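Putative adenosine kinase (Schistosoma mansoni, PDB 3VAS) probably transfers a phosphate from ATP to adenosine, giving AMP, in the manner of a ribokinase-type (pfkB) nucleoside kinase. Local coordinates at residues A[198-203]-A[228-233]; A[28-33]-A[190-195]; A[251-254]-A[259-262]. All coordinates share one frame; numbering follows the deposited sequence.

Contact 1. Residues A[198-203]-A[228-233]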
ATOM      1  N   LYS A 198      -2.080  11.854  13.063  1.00 30.46           N
ATOM      2  CA  LYS A 198      -2.630  11.651  14.394  1.00 31.59           C
ATOM      3  C   LYS A 198      -2.433  10.205  14.849  1.00 30.65           C
ATOM      4  O   LYS A 198      -2.015   9.960  15.979  1.00 30.15           O
ATOM      5  CB  LYS A 198      -4.116  12.011  14.440  1.00 33.99           C
ATOM      6  CG  LYS A 198      -4.606  12.316  15.848  1.00 39.16           C
ATOM      7  CD  LYS A 198      -6.078  11.981  16.045  1.00 44.01           C
ATOM      8  CE  LYS A 198      -6.459  12.114  17.522  1.00 49.31           C
ATOM      9  NZ  LYS A 198      -7.771  11.488  17.845  1.00 50.71           N
ATOM     10  N   ILE A 199      -2.729   9.253  13.969  1.00 23.40           N
ATOM     11  CA  ILE A 199      -2.562   7.841  14.302  1.00 25.18           C
ATOM     12  C   ILE A 199      -1.089   7.498  14.526  1.00 24.62           C
ATOM     13  O   ILE A 199      -0.754   6.751  15.440  1.00 25.54           O
ATOM     14  CB  ILE A 199      -3.169   6.921  13.222  1.00 25.06           C
ATOM     15  CG1 ILE A 199      -4.692   7.051  13.222  1.00 28.65           C
ATOM     16  CG2 ILE A 199      -2.771   5.467  13.463  1.00 23.24           C
ATOM     17  CD1 ILE A 199      -5.377   6.262  12.126  1.00 28.43           C
ATOM     18  N   ALA A 200      -0.212   8.065  13.701  1.00 23.88           N
ATOM     19  CA  ALA A 200       1.225   7.841  13.836  1.00 26.43           C
ATOM     20  C   ALA A 200       1.756   8.311  15.194  1.00 29.69           C
ATOM     21  O   ALA A 200       2.558   7.625  15.827  1.00 29.72           O
ATOM     22  CB  ALA A 200       1.982   8.518  12.700  1.00 23.50           C
ATOM     23  N   LYS A 201       1.307   9.482  15.636  1.00 31.81           N
ATOM     24  CA  LYS A 201       1.695   9.998  16.946  1.00 34.19           C
ATOM     25  C   LYS A 201       1.168   9.115  18.076  1.00 31.96           C
ATOM     26  O   LYS A 201       1.866   8.886  19.065  1.00 31.72           O
ATOM     27  CB  LYS A 201       1.215  11.438  17.133  1.00 34.70           C
ATOM     28  CG  LYS A 201       1.899  12.428  16.216  1.00 36.20           C
ATOM     29  CD  LYS A 201       1.326  13.819  16.366  1.00 37.97           C
ATOM     30  CE  LYS A 201       2.021  14.787  15.428  1.00 39.31           C
ATOM     31  NZ  LYS A 201       1.337  16.106  15.407  1.00 44.21           N
ATOM     32  N   HIS A 202      -0.062   8.629  17.927  1.00 28.82           N
ATOM     33  CA  HIS A 202      -0.641   7.717  18.908  1.00 29.52           C
ATOM     34  C   HIS A 202       0.199   6.446  19.027  1.00 28.71           C
ATOM     35  O   HIS A 202       0.461   5.969  20.132  1.00 31.28           O
ATOM     36  CB  HIS A 202      -2.084   7.364  18.540  1.00 28.84           C
ATOM     37  CG  HIS A 202      -2.651   6.235  19.345  1.00 29.93           C
ATOM     38  ND1 HIS A 202      -3.280   6.425  20.557  1.00 32.98           N
ATOM     39  CD2 HIS A 202      -2.675   4.901  19.113  1.00 30.27           C
ATOM     40  CE1 HIS A 202      -3.670   5.256  21.036  1.00 34.84           C
ATOM     41  NE2 HIS A 202      -3.315   4.315  20.179  1.00 34.18           N
ATOM     42  N   SER A 203       0.622   5.910  17.887  1.00 26.35           N
ATOM     43  CA  SER A 203       1.453   4.708  17.864  1.00 32.34           C
ATOM     44  C   SER A 203       2.769   4.905  18.615  1.00 32.42           C
ATOM     45  O   SER A 203       3.106   4.123  19.503  1.00 36.78           O
ATOM     46  CB  SER A 203       1.727   4.264  16.423  1.00 29.66           C
ATOM     47  OG  SER A 203       2.592   3.136  16.383  1.00 28.34           O
ATOM     48  N   ASP A 228       8.901  12.279   5.018  1.00 22.45           N
ATOM     49  CA  ASP A 228       9.928  12.274   6.051  1.00 27.47           C
ATOM     50  C   ASP A 228       9.323  12.381   7.441  1.00 28.81           C
ATOM     51  O   ASP A 228       9.847  11.810   8.398  1.00 29.20           O
ATOM     52  CB  ASP A 228      10.951  13.387   5.823  1.00 31.75           C
ATOM     53  CG  ASP A 228      11.955  13.038   4.742  1.00 33.73           C
ATOM     54  OD1 ASP A 228      12.029  11.849   4.355  1.00 31.31           O
ATOM     55  OD2 ASP A 228      12.675  13.952   4.288  1.00 33.87           O
ATOM     56  N   GLU A 229       8.222  13.112   7.561  1.00 26.97           N
ATOM     57  CA  GLU A 229       7.563  13.205   8.853  1.00 27.82           C
ATOM     58  C   GLU A 229       6.989  11.847   9.255  1.00 26.66           C
ATOM     59  O   GLU A 229       7.131  11.423  10.403  1.00 20.43           O
ATOM     60  CB  GLU A 229       6.478  14.280   8.865  1.00 26.86           C
ATOM     61  CG  GLU A 229       5.836  14.444  10.234  1.00 33.14           C
ATOM     62  CD  GLU A 229       5.040  15.731  10.378  1.00 40.39           C
ATOM     63  OE1 GLU A 229       4.351  16.133   9.416  1.00 41.28           O
ATOM     64  OE2 GLU A 229       5.107  16.342  11.464  1.00 44.89           O
ATOM     65  N   MET A 230       6.351  11.166   8.305  1.00 21.68           N
ATOM     66  CA  MET A 230       5.809   9.833   8.551  1.00 20.42           C
ATOM     67  C   MET A 230       6.901   8.827   8.937  1.00 21.81           C
ATOM     68  O   MET A 230       6.732   8.052   9.877  1.00 22.78           O
ATOM     69  CB  MET A 230       5.017   9.332   7.340  1.00 17.36           C
ATOM     70  CG  MET A 230       3.721  10.098   7.090  1.00 23.87           C
ATOM     71  SD  MET A 230       2.652  10.156   8.543  1.00 31.26           S
ATOM     72  CE  MET A 230       2.264   8.432   8.737  1.00 20.78           C
ATOM     73  N   ILE A 231       8.016   8.848   8.212  1.00 19.94           N
ATOM     74  CA  ILE A 231       9.142   7.980   8.532  1.00 22.38           C
ATOM     75  C   ILE A 231       9.558   8.152   9.994  1.00 28.39           C
ATOM     76  O   ILE A 231       9.892   7.174  10.670  1.00 29.39           O
ATOM     77  CB  ILE A 231      10.341   8.222   7.585  1.00 18.34           C
ATOM     78  CG1 ILE A 231       9.991   7.769   6.163  1.00 17.34           C
ATOM     79  CG2 ILE A 231      11.574   7.484   8.069  1.00 19.28           C
ATOM     80  CD1 ILE A 231      11.091   8.012   5.150  1.00 17.42           C
ATOM     81  N   SER A 232       9.483   9.384  10.498  1.00 25.98           N
ATOM     82  CA  SER A 232       9.932   9.660  11.866  1.00 25.46           C
ATOM     83  C   SER A 232       9.037   9.036  12.950  1.00 23.74           C
ATOM     84  O   SER A 232       9.401   9.029  14.126  1.00 23.88           O
ATOM     85  CB  SER A 232      10.155  11.169  12.102  1.00 25.07           C
ATOM     86  OG  SER A 232       8.938  11.879  12.272  1.00 25.72           O
ATOM     87  N   TYR A 233       7.883   8.502  12.550  1.00 22.39           N
ATOM     88  CA  TYR A 233       7.018   7.761  13.475  1.00 23.46           C
ATOM     89  C   TYR A 233       6.933   6.280  13.100  1.00 26.72           C
ATOM     90  O   TYR A 233       6.277   5.494  13.787  1.00 30.08           O
ATOM     91  CB  TYR A 233       5.601   8.349  13.502  1.00 23.61           C
ATOM     92  CG  TYR A 233       5.513   9.781  13.990  1.00 25.15           C
ATOM     93  CD1 TYR A 233       5.629  10.845  13.102  1.00 23.54           C
ATOM     94  CD2 TYR A 233       5.305  10.067  15.333  1.00 26.55           C
ATOM     95  CE1 TYR A 233       5.546  12.155  13.539  1.00 26.53           C
ATOM     96  CE2 TYR A 233       5.221  11.374  15.781  1.00 29.64           C
ATOM     97  CZ  TYR A 233       5.343  12.416  14.878  1.00 30.09           C
ATOM     98  OH  TYR A 233       5.264  13.720  15.312  1.00 31.94           O
TER
HETATM   99  O   HOH W   1       5.192   3.911  16.116  1.00 28.54           O

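Contact 2. Residues A[28-33]-A[190-195]. With ADN (adenosine), chain C.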
ATOM      1  N   PHE A  28      -4.687  -2.328  12.391  1.00 27.06           N
ATOM      2  CA  PHE A  28      -5.546  -1.260  11.883  1.00 26.49           C
ATOM      3  C   PHE A  28      -4.941  -0.621  10.641  1.00 24.14           C
ATOM      4  O   PHE A  28      -3.755  -0.296  10.618  1.00 24.45           O
ATOM      5  CB  PHE A  28      -5.764  -0.185  12.957  1.00 24.99           C
ATOM      6  CG  PHE A  28      -6.591   0.990  12.489  1.00 27.03           C
ATOM      7  CD1 PHE A  28      -7.959   1.022  12.712  1.00 27.21           C
ATOM      8  CD2 PHE A  28      -5.998   2.064  11.835  1.00 23.70           C
ATOM      9  CE1 PHE A  28      -8.722   2.095  12.283  1.00 27.65           C
ATOM     10  CE2 PHE A  28      -6.754   3.135  11.403  1.00 24.53           C
ATOM     11  CZ  PHE A  28      -8.117   3.154  11.629  1.00 27.55           C
ATOM     12  N   GLY A  29      -5.763  -0.428   9.617  1.00 22.02           N
ATOM     13  CA  GLY A  29      -5.356   0.343   8.458  1.00 21.74           C
ATOM     14  C   GLY A  29      -6.340   1.461   8.163  1.00 21.15           C
ATOM     15  O   GLY A  29      -7.533   1.338   8.446  1.00 20.83           O
ATOM     16  N   MET A  30      -5.842   2.567   7.623  1.00 23.86           N
ATOM     17  CA  MET A  30      -6.711   3.582   7.026  1.00 24.02           C
ATOM     18  C   MET A  30      -6.156   3.929   5.655  1.00 22.21           C
ATOM     19  O   MET A  30      -4.944   3.966   5.475  1.00 22.38           O
ATOM     20  CB  MET A  30      -6.837   4.835   7.906  1.00 26.96           C
ATOM     21  CG  MET A  30      -5.545   5.624   8.115  1.00 31.40           C
ATOM     22  SD  MET A  30      -5.814   7.289   8.793  1.00 46.96           S
ATOM     23  CE  MET A  30      -6.162   8.229   7.326  1.00 31.29           C
ATOM     24  N   GLY A  31      -7.030   4.162   4.680  1.00 23.35           N
ATOM     25  CA  GLY A  31      -6.555   4.460   3.340  1.00 24.21           C
ATOM     26  C   GLY A  31      -7.592   4.905   2.327  1.00 25.50           C
ATOM     27  O   GLY A  31      -8.681   5.374   2.679  1.00 24.17           O
ATOM     28  N   ASN A  32      -7.237   4.761   1.054  1.00 20.31           N
ATOM     29  CA  ASN A  32      -8.123   5.125  -0.040  1.00 18.80           C
ATOM     30  C   ASN A  32      -8.735   3.875  -0.674  1.00 18.56           C
ATOM     31  O   ASN A  32      -8.058   3.141  -1.392  1.00 18.63           O
ATOM     32  CB  ASN A  32      -7.354   5.935  -1.090  1.00 17.45           C
ATOM     33  CG  ASN A  32      -6.494   7.030  -0.469  1.00 19.22           C
ATOM     34  OD1 ASN A  32      -6.865   7.626   0.544  1.00 20.48           O
ATOM     35  ND2 ASN A  32      -5.340   7.295  -1.072  1.00 16.73           N
ATOM     36  N   PRO A  33     -10.017   3.612  -0.395  1.00 19.99           N
ATOM     37  CA  PRO A  33     -10.618   2.426  -1.016  1.00 19.11           C
ATOM     38  C   PRO A  33     -11.032   2.755  -2.438  1.00 20.06           C
ATOM     39  O   PRO A  33     -11.818   3.681  -2.659  1.00 20.08           O
ATOM     40  CB  PRO A  33     -11.828   2.133  -0.124  1.00 17.47           C
ATOM     41  CG  PRO A  33     -12.178   3.440   0.492  1.00 18.84           C
ATOM     42  CD  PRO A  33     -10.933   4.290   0.539  1.00 19.57           C
ATOM     43  N   ASN A 190      -2.121  12.212   0.361  1.00 18.73           N
ATOM     44  CA  ASN A 190      -2.940  13.041  -0.525  1.00 19.15           C
ATOM     45  C   ASN A 190      -4.392  13.215  -0.069  1.00 24.98           C
ATOM     46  O   ASN A 190      -5.072  14.158  -0.485  1.00 29.58           O
ATOM     47  CB  ASN A 190      -2.948  12.479  -1.951  1.00 16.86           C
ATOM     48  CG  ASN A 190      -1.566  12.452  -2.587  1.00 20.89           C
ATOM     49  OD1 ASN A 190      -1.185  11.463  -3.213  1.00 21.39           O
ATOM     50  ND2 ASN A 190      -0.812  13.539  -2.433  1.00 20.25           N
ATOM     51  N   THR A 191      -4.878  12.307   0.768  1.00 21.47           N
ATOM     52  CA  THR A 191      -6.299  12.298   1.094  1.00 21.81           C
ATOM     53  C   THR A 191      -6.602  12.726   2.527  1.00 23.23           C
ATOM     54  O   THR A 191      -7.573  13.443   2.769  1.00 26.30           O
ATOM     55  CB  THR A 191      -6.939  10.917   0.817  1.00 21.18           C
ATOM     56  OG1 THR A 191      -6.196   9.899   1.501  1.00 22.99           O
ATOM     57  CG2 THR A 191      -6.945  10.616  -0.681  1.00 17.37           C
ATOM     58  N   CYS A 192      -5.782  12.285   3.477  1.00 20.28           N
ATOM     59  CA  CYS A 192      -6.031  12.605   4.876  1.00 23.06           C
ATOM     60  C   CYS A 192      -4.760  12.573   5.716  1.00 22.36           C
ATOM     61  O   CYS A 192      -4.624  11.753   6.625  1.00 22.59           O
ATOM     62  CB  CYS A 192      -7.060  11.639   5.463  1.00 25.09           C
ATOM     63  SG  CYS A 192      -7.678  12.132   7.076  1.00 34.53           S
ATOM     64  N   TYR A 193      -3.836  13.477   5.418  1.00 22.22           N
ATOM     65  CA  TYR A 193      -2.577  13.521   6.142  1.00 23.09           C
ATOM     66  C   TYR A 193      -2.779  13.750   7.639  1.00 21.98           C
ATOM     67  O   TYR A 193      -2.071  13.173   8.461  1.00 21.83           O
ATOM     68  CB  TYR A 193      -1.643  14.584   5.564  1.00 19.47           C
ATOM     69  CG  TYR A 193      -0.286  14.529   6.213  1.00 20.86           C
ATOM     70  CD1 TYR A 193       0.507  13.394   6.100  1.00 21.20           C
ATOM     71  CD2 TYR A 193       0.194  15.597   6.963  1.00 23.41           C
ATOM     72  CE1 TYR A 193       1.749  13.330   6.701  1.00 23.81           C
ATOM     73  CE2 TYR A 193       1.432  15.547   7.563  1.00 23.01           C
ATOM     74  CZ  TYR A 193       2.204  14.410   7.431  1.00 26.18           C
ATOM     75  OH  TYR A 193       3.434  14.350   8.034  1.00 29.43           O
ATOM     76  N   GLU A 194      -3.757  14.584   7.978  1.00 21.31           N
ATOM     77  CA  GLU A 194      -4.058  14.907   9.368  1.00 29.84           C
ATOM     78  C   GLU A 194      -4.409  13.659  10.189  1.00 26.45           C
ATOM     79  O   GLU A 194      -3.953  13.498  11.320  1.00 28.56           O
ATOM     80  CB  GLU A 194      -5.185  15.954   9.443  1.00 35.00           C
ATOM     81  CG  GLU A 194      -6.406  15.640   8.565  1.00 44.02           C
ATOM     82  CD  GLU A 194      -7.592  16.578   8.812  1.00 55.56           C
ATOM     83  OE1 GLU A 194      -7.386  17.672   9.389  1.00 60.45           O
ATOM     84  OE2 GLU A 194      -8.732  16.219   8.428  1.00 56.14           O
ATOM     85  N   GLY A 195      -5.219  12.779   9.614  1.00 24.88           N
ATOM     86  CA  GLY A 195      -5.595  11.547  10.280  1.00 24.10           C
ATOM     87  C   GLY A 195      -4.427  10.587  10.432  1.00 25.48           C
ATOM     88  O   GLY A 195      -4.211  10.018  11.503  1.00 21.72           O
TER
HETATM   89  O5' ADN C 401      -0.395  -1.462  -5.726  1.00 27.17           O
HETATM   90  C5' ADN C 401      -1.439  -1.519  -6.698  1.00 25.47           C
HETATM   91  C4' ADN C 401      -2.710  -0.898  -6.174  1.00 23.30           C
HETATM   92  O4' ADN C 401      -2.499   0.499  -5.919  1.00 17.99           O
HETATM   93  C3' ADN C 401      -3.932  -0.968  -7.097  1.00 22.74           C
HETATM   94  O3' ADN C 401      -4.867  -1.919  -6.583  1.00 20.24           O
HETATM   95  C2' ADN C 401      -4.550   0.447  -7.020  1.00 23.49           C
HETATM   96  O2' ADN C 401      -5.933   0.471  -6.742  1.00 25.17           O
HETATM   97  C1' ADN C 401      -3.751   1.115  -5.900  1.00 21.13           C
HETATM   98  N9  ADN C 401      -3.588   2.561  -6.048  1.00 17.71           N
HETATM   99  C8  ADN C 401      -3.260   3.215  -7.147  1.00 18.02           C
HETATM  100  N7  ADN C 401      -3.250   4.650  -6.820  1.00 19.53           N
HETATM  101  C5  ADN C 401      -3.604   4.793  -5.445  1.00 15.85           C
HETATM  102  C6  ADN C 401      -3.748   5.911  -4.629  1.00 14.75           C
HETATM  103  N6  ADN C 401      -3.525   7.226  -5.168  1.00 15.22           N
HETATM  104  N1  ADN C 401      -4.117   5.751  -3.300  1.00 15.86           N
HETATM  105  C2  ADN C 401      -4.332   4.499  -2.782  1.00 16.76           C
HETATM  106  N3  ADN C 401      -4.186   3.397  -3.583  1.00 17.32           N
HETATM  107  C4  ADN C 401      -3.818   3.570  -4.941  1.00 16.30           C

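Contact 3. Residues A[251-254]-A[259-262]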
ATOM      1  N   HIS A 251      16.902  13.932  -1.867  1.00 33.00           N
ATOM      2  CA  HIS A 251      17.718  14.178  -0.680  1.00 31.84           C
ATOM      3  C   HIS A 251      19.204  14.390  -0.970  1.00 30.42           C
ATOM      4  O   HIS A 251      20.015  14.465  -0.048  1.00 34.59           O
ATOM      5  CB  HIS A 251      17.526  13.063   0.354  1.00 29.28           C
ATOM      6  CG  HIS A 251      16.165  13.055   0.976  1.00 29.65           C
ATOM      7  ND1 HIS A 251      15.059  12.536   0.338  1.00 28.44           N
ATOM      8  CD2 HIS A 251      15.727  13.522   2.168  1.00 30.27           C
ATOM      9  CE1 HIS A 251      14.000  12.675   1.113  1.00 26.21           C
ATOM     10  NE2 HIS A 251      14.378  13.270   2.230  1.00 28.84           N
ATOM     11  N   GLY A 252      19.563  14.497  -2.243  1.00 27.30           N
ATOM     12  CA  GLY A 252      20.951  14.725  -2.607  1.00 28.85           C
ATOM     13  C   GLY A 252      21.857  13.509  -2.471  1.00 41.07           C
ATOM     14  O   GLY A 252      23.081  13.638  -2.498  1.00 42.11           O
ATOM     15  N   LEU A 253      21.264  12.326  -2.327  1.00 38.87           N
ATOM     16  CA  LEU A 253      22.035  11.088  -2.283  1.00 38.34           C
ATOM     17  C   LEU A 253      22.424  10.674  -3.701  1.00 39.73           C
ATOM     18  O   LEU A 253      21.808   9.783  -4.298  1.00 40.35           O
ATOM     19  CB  LEU A 253      21.232   9.983  -1.597  1.00 34.05           C
ATOM     20  CG  LEU A 253      20.666  10.374  -0.228  1.00 32.02           C
ATOM     21  CD1 LEU A 253      19.885   9.227   0.409  1.00 23.53           C
ATOM     22  CD2 LEU A 253      21.780  10.850   0.689  1.00 30.65           C
ATOM     23  N   LEU A 254      23.454  11.328  -4.229  1.00 41.53           N
ATOM     24  CA  LEU A 254      23.850  11.180  -5.630  1.00 46.07           C
ATOM     25  C   LEU A 254      24.384   9.791  -5.994  1.00 49.59           C
ATOM     26  O   LEU A 254      23.918   9.175  -6.952  1.00 53.12           O
ATOM     27  CB  LEU A 254      24.877  12.252  -6.004  1.00 47.94           C
ATOM     28  N   HIS A 259      21.077   1.936  -1.947  1.00 24.61           N
ATOM     29  CA  HIS A 259      21.682   1.594  -0.662  1.00 28.11           C
ATOM     30  C   HIS A 259      21.725   2.803   0.275  1.00 30.91           C
ATOM     31  O   HIS A 259      21.391   2.695   1.455  1.00 31.52           O
ATOM     32  CB  HIS A 259      23.096   1.034  -0.852  1.00 30.55           C
ATOM     33  CG  HIS A 259      23.128  -0.359  -1.400  1.00 36.59           C
ATOM     34  ND1 HIS A 259      23.528  -1.445  -0.650  1.00 39.75           N
ATOM     35  CD2 HIS A 259      22.805  -0.844  -2.623  1.00 38.24           C
ATOM     36  CE1 HIS A 259      23.456  -2.539  -1.389  1.00 39.00           C
ATOM     37  NE2 HIS A 259      23.022  -2.202  -2.590  1.00 40.64           N
ATOM     38  N   ALA A 260      22.137   3.951  -0.256  1.00 31.16           N
ATOM     39  CA  ALA A 260      22.200   5.181   0.530  1.00 29.87           C
ATOM     40  C   ALA A 260      20.829   5.577   1.084  1.00 27.07           C
ATOM     41  O   ALA A 260      20.721   6.033   2.220  1.00 26.94           O
ATOM     42  CB  ALA A 260      22.792   6.320  -0.297  1.00 26.79           C
ATOM     43  N   THR A 261      19.786   5.393   0.281  1.00 25.84           N
ATOM     44  CA  THR A 261      18.427   5.704   0.715  1.00 25.87           C
ATOM     45  C   THR A 261      17.999   4.800   1.868  1.00 27.32           C
ATOM     46  O   THR A 261      17.400   5.261   2.841  1.00 25.62           O
ATOM     47  CB  THR A 261      17.417   5.571  -0.446  1.00 25.88           C
ATOM     48  OG1 THR A 261      17.659   6.599  -1.415  1.00 28.89           O
ATOM     49  CG2 THR A 261      15.987   5.691   0.062  1.00 25.68           C
ATOM     50  N   ALA A 262      18.320   3.512   1.755  1.00 27.48           N
ATOM     51  CA  ALA A 262      17.973   2.545   2.792  1.00 25.87           C
ATOM     52  C   ALA A 262      18.628   2.925   4.115  1.00 26.01           C
ATOM     53  O   ALA A 262      17.986   2.909   5.164  1.00 25.77           O
ATOM     54  CB  ALA A 262      18.384   1.139   2.369  1.00 22.13           C
TER

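Contact 1. Residues A[198-203]-A[228-233]
Ala200 on helix 189-205 and Tyr233 in the loop that follows helix 224-231 bring their CA atoms to 5.8 Å, the nearest backbone approach between segments 198-203 and 228-233. At such a separation the first side-chain atoms already meet: Ala200 CB and Tyr233 CB are 3.7 Å apart. Beside this pair the sulfur-containing chain of Met230 folds back on itself, bent at both chi2 (-54°) and chi3 (-64°), and the curl carries its CE to 4.0 Å from Ala200 CB. The methyl is thus met by Met230 CE as well as by the base of the tyrosine.

Farther from the backbone, Tyr233 makes the largest single contribution. Its CG lies beside the backbone N and anti to the carbonyl carbon (chi1 -62°), which directs the ring along the flank of the opposing helix. Tyr233 CD2 comes within 3.7 Å of Ala200 O, while Tyr233 CE2 lies 3.5 Å from Lys201 CG. The Lys201 chain, extended beyond CG, crosses the ring at a slant and reaches the phenol end, where its CE is 3.4 Å from Tyr233 OH. This last approach is a carbon-to-oxygen contact, so lysine takes part through its methylenes. A water joins the segments at another point, 2.7 Å from Ser203 OG and 3.0 Å from Tyr233 O.

The whole interface buries 222 Å², with Ala200 and Met230 enclosed and Lys201 exposed, in keeping with a junction at the margin of the core. Ala200, Ser203 and Met230 all rest on Phe210 of strand 209-213, so the two helices lie against a common strand. On another side of helix 189-205, Ile199 packs against Trp173 and Val176 of helix 170-178.

Contact 2. Residues A[28-33]-A[190-195]
Asn32 and Thr191 reach for each other from opposite directions, and the Thr191 hydroxyl donates to the amide oxygen: OG1 lies 2.6 Å from Asn32 OD1. The C=O...donor angle is 131°, with the donor a little off the carbonyl plane. Thr191 holds OG1 between its backbone N and carbonyl carbon (chi1 54°), while its methyl CG2 also comes close, 3.2 Å from Asn32 OD1. Since OD1 accepts this bond, the amide nitrogen is turned to the ligand, and Asn32 ND2 donates to N1 of adenosine over 3.0 Å, nearly straight at 166°. Thr191 is thus placed as a second-shell residue that would favour this flip of the amide, and a weak bond from Asn32 ND2 to Phe187 O points the same way.

Farther back along the strand, Met30 rises towards the helix. Its CE sits 4.0 Å from Cys192 CB and 3.9 Å from Cys192 O, whereas its SD lies alongside bare backbone, 3.9 Å from Gly195 C. All five touching residues are buried.

Strand 27-40 is thus joined to the start of helix 189-205 by a polar end at the ligand and an apolar end behind it. The arrangement belongs to the nucleoside pocket of a ribokinase-type kinase, where Asn32 donates to N1 of the adenine, consistent with a part in recognising the base.

Contact 3. Residues A[251-254]-A[259-262]
Leu253 and the backbone of Ala260 and Thr261 form the tight part of this small contact, which buries only 111 Å². A single branch does most of the touching: Leu253 CD1 lies 3.8 Å from Ala260 O and equally 3.8 Å from Thr261 CA, so the methyl rests against one turn of the helix. Thr261 OG1 is at 3.9 Å from Leu253 CD1; Ala260 CB lies looser, 4.2 Å from both Leu253 CD1 and Leu253 CB. With CG anti to the carbonyl carbon (chi1 -52°) and chi2 extended, the leucine points CD1 at the helix. The Thr261 hydroxyl is turned to Thr257 O, its strongest polar partner, with Ala244 O also in range of its single proton, and meets the leucine by van der Waals contact alone.

The loose side lies to both sides of Leu253 along the chain. Leu254 directs its CB away from the helix, is exposed, and has no side-chain atoms modelled beyond CB, which suggests mobility. Gly252, also exposed, takes the positive phi (75°) of the C-prime position in a Schellman motif.

That motif ends helix 241-250, and an inverse gamma turn centred on Leu253 follows. Leu253 O bonds to Thr257 OG1 at the start of helix 257-267, so Leu253 sits in the short connection and packs back on the second of the two helices.

In the fold
From the N terminus, segment 28-33 comes first, and contact 2 closes the longest loop when the chain returns at 190-195, 157 residues on. Contact 1 opens on the same helix, 189-205, and closes a loop of 24 residues around strand 209-213; contact 3 then closes the short loop between helices 241-250 and 257-267. The three follow in series, neither nested nor crossing. Contacts 1 and 2 adjoin, for Ile199 CD1 packs 3.5 Å from Met30 SD. Contacts 1 and 3 are joined by Asp228 OD2 and His251 NE2, 2.8 Å apart and probably hydrogen-bonded. Together they connect the adenosine pocket, through helices 189-205 and 224-231, to the peripheral helices 241-250 and 257-267.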